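PDB 4A37: metallo-carboxypeptidase from Pseudomonas aeruginosa, which probably acts as a zinc-dependent carboxypeptidase of the M14 family, related to the cytosolic carboxypeptidases. Local coordinates for residues V175-H180 with L270-D275. Sequence-based numbering, arbitrary orientation.
Sequences VIAQQH and LDIHGD. With ZN (zinc ion), chain C.
The imidazoles of His180 and His273 converge on one zinc ion, their planes 59° apart. His180 ND1 lies at the edge of the His273 ring, in its plane, only 3.3 Å from His273 ND1 because both nitrogens bind the metal, each at 2.1 Å; His180 NE2 is hydrogen-bonded to Asp238. One face of the His273 ring carries water 1, offset toward the rim. His273 NE2 donates to Asp271 OD2 at 2.6 Å from above the carboxylate plane (Asp271 CG anti to the backbone N, chi1 -176°); together with the metal at ND1, this bond holds the ring's rotation and probably strengthens its donation to zinc. Gln179 NE2 hydrogen-bonds Asp271 OD1 (3.0 Å) on the syn side, tilted from the carboxylate plane, while Gln179 OE1 accepts from Trp243. Strands 171-177 and 268-275 run parallel in the mixed sheet of the zinc carboxypeptidase domain, the metal just beyond the end of 171-177. His180 and Glu183, the HxxE pair of M14 peptidases, with His273 supply the protein ligands, Glu183 through both carboxylate oxygens. Farther from zinc, Ile272 N donates to Ile176 O at 2.9 Å. On the face covered by helix 185-196, Ile272 packs CG1 against Val175 CG1 and CB against Ala177 CB.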
loop_
_atom_site.group_PDB
_atom_site.type_symbol
_atom_site.label_atom_id
_atom_site.label_comp_id
_atom_site.label_asym_id
_atom_site.label_seq_id
_atom_site.Cartn_x
_atom_site.Cartn_y
_atom_site.Cartn_z
ATOM N N VAL A 175 -7.797 -8.599 5.649
ATOM C CA VAL A 175 -7.116 -7.736 4.686
ATOM C C VAL A 175 -6.370 -6.671 5.477
ATOM O O VAL A 175 -6.993 -5.905 6.209
ATOM C CB VAL A 175 -8.107 -7.007 3.750
ATOM C CG1 VAL A 175 -7.338 -6.138 2.757
ATOM C CG2 VAL A 175 -8.994 -8.012 3.032
ATOM N N ILE A 176 -5.044 -6.632 5.358
ATOM C CA ILE A 176 -4.264 -5.614 6.058
ATOM C C ILE A 176 -3.476 -4.840 5.013
ATOM O O ILE A 176 -3.164 -5.377 3.936
ATOM C CB ILE A 176 -3.303 -6.223 7.125
ATOM C CG1 ILE A 176 -2.159 -6.994 6.462
ATOM C CG2 ILE A 176 -4.078 -7.165 8.029
ATOM C CD1 ILE A 176 -1.118 -7.500 7.462
ATOM N N ALA A 177 -3.152 -3.586 5.307
ATOM C CA ALA A 177 -2.449 -2.775 4.323
ATOM C C ALA A 177 -1.325 -1.878 4.819
ATOM O O ALA A 177 -1.258 -1.493 5.981
ATOM C CB ALA A 177 -3.460 -1.926 3.546
ATOM N N GLN A 178 -0.428 -1.574 3.891
ATOM C CA GLN A 178 0.693 -0.684 4.110
ATOM C C GLN A 178 1.661 -1.033 5.235
ATOM O O GLN A 178 1.986 -0.180 6.074
ATOM C CB GLN A 178 0.166 0.748 4.287
ATOM C CG GLN A 178 1.041 1.801 3.612
ATOM C CD GLN A 178 0.334 3.131 3.395
ATOM O OE1 GLN A 178 -0.834 3.171 3.008
ATOM N NE2 GLN A 178 1.052 4.227 3.613
ATOM N N GLN A 179 2.129 -2.278 5.273
ATOM C CA GLN A 179 3.118 -2.637 6.286
ATOM C C GLN A 179 4.371 -1.829 5.970
ATOM O O GLN A 179 5.141 -1.475 6.859
ATOM C CB GLN A 179 3.466 -4.117 6.231
ATOM C CG GLN A 179 2.409 -5.050 6.737
ATOM C CD GLN A 179 2.958 -6.451 6.869
ATOM O OE1 GLN A 179 3.734 -6.740 7.777
ATOM N NE2 GLN A 179 2.571 -7.327 5.950
ATOM N N HIS A 180 4.591 -1.593 4.681
ATOM C CA HIS A 180 5.721 -0.777 4.230
ATOM C C HIS A 180 5.096 0.617 4.091
ATOM O O HIS A 180 4.247 0.859 3.225
ATOM C CB HIS A 180 6.251 -1.309 2.897
ATOM C CG HIS A 180 6.922 -2.647 3.021
ATOM N ND1 HIS A 180 6.692 -3.685 2.148
ATOM C CD2 HIS A 180 7.781 -3.128 3.952
ATOM C CE1 HIS A 180 7.375 -4.749 2.533
ATOM N NE2 HIS A 180 8.045 -4.436 3.626
ATOM N N LEU A 270 -5.191 -11.260 2.760
ATOM C CA LEU A 270 -4.680 -10.417 1.689
ATOM C C LEU A 270 -3.826 -9.348 2.351
ATOM O O LEU A 270 -4.270 -8.664 3.283
ATOM C CB LEU A 270 -5.825 -9.758 0.916
ATOM C CG LEU A 270 -6.776 -10.694 0.165
ATOM C CD1 LEU A 270 -7.784 -9.863 -0.608
ATOM C CD2 LEU A 270 -5.978 -11.583 -0.787
ATOM N N ASP A 271 -2.593 -9.226 1.871
ATOM C CA ASP A 271 -1.618 -8.262 2.382
ATOM C C ASP A 271 -1.381 -7.279 1.234
ATOM O O ASP A 271 -0.784 -7.620 0.210
ATOM C CB ASP A 271 -0.346 -9.025 2.776
ATOM C CG ASP A 271 0.717 -8.149 3.420
ATOM O OD1 ASP A 271 0.398 -7.062 3.945
ATOM O OD2 ASP A 271 1.890 -8.578 3.425
ATOM N N ILE A 272 -1.865 -6.054 1.414
ATOM C CA ILE A 272 -1.797 -5.030 0.380
ATOM C C ILE A 272 -0.512 -4.215 0.366
ATOM O O ILE A 272 -0.175 -3.546 1.346
ATOM C CB ILE A 272 -3.015 -4.074 0.496
ATOM C CG1 ILE A 272 -4.300 -4.879 0.744
ATOM C CG2 ILE A 272 -3.141 -3.246 -0.776
ATOM C CD1 ILE A 272 -4.609 -5.950 -0.292
ATOM N N HIS A 273 0.174 -4.247 -0.778
ATOM C CA HIS A 273 1.455 -3.568 -0.976
ATOM C C HIS A 273 1.534 -2.761 -2.272
ATOM O O HIS A 273 0.586 -2.694 -3.051
ATOM C CB HIS A 273 2.586 -4.604 -1.059
ATOM C CG HIS A 273 2.870 -5.325 0.216
ATOM N ND1 HIS A 273 3.990 -5.069 0.972
ATOM C CD2 HIS A 273 2.221 -6.341 0.838
ATOM C CE1 HIS A 273 4.026 -5.894 2.002
ATOM N NE2 HIS A 273 2.963 -6.676 1.945
ATOM N N GLY A 274 2.712 -2.176 -2.473
ATOM C CA GLY A 274 3.032 -1.426 -3.671
ATOM C C GLY A 274 4.438 -1.844 -4.092
ATOM O O GLY A 274 5.302 -2.096 -3.242
ATOM N N ASP A 275 4.685 -1.961 -5.391
ATOM C CA ASP A 275 6.027 -2.334 -5.843
ATOM C C ASP A 275 6.605 -1.238 -6.718
ATOM O O ASP A 275 5.975 -0.797 -7.677
ATOM C CB ASP A 275 6.021 -3.647 -6.630
ATOM C CG ASP A 275 7.431 -4.129 -6.954
ATOM O OD1 ASP A 275 8.147 -4.561 -6.026
ATOM O OD2 ASP A 275 7.833 -4.056 -8.131
HETATM ZN ZN ZN C . 5.502 -3.718 0.471
HETATM O O HOH W 1 1.164 -4.456 3.628
HETATM O O HOH W 2 2.836 -2.295 2.363
HETATM O O HOH W 3 6.279 -4.738 -1.240
#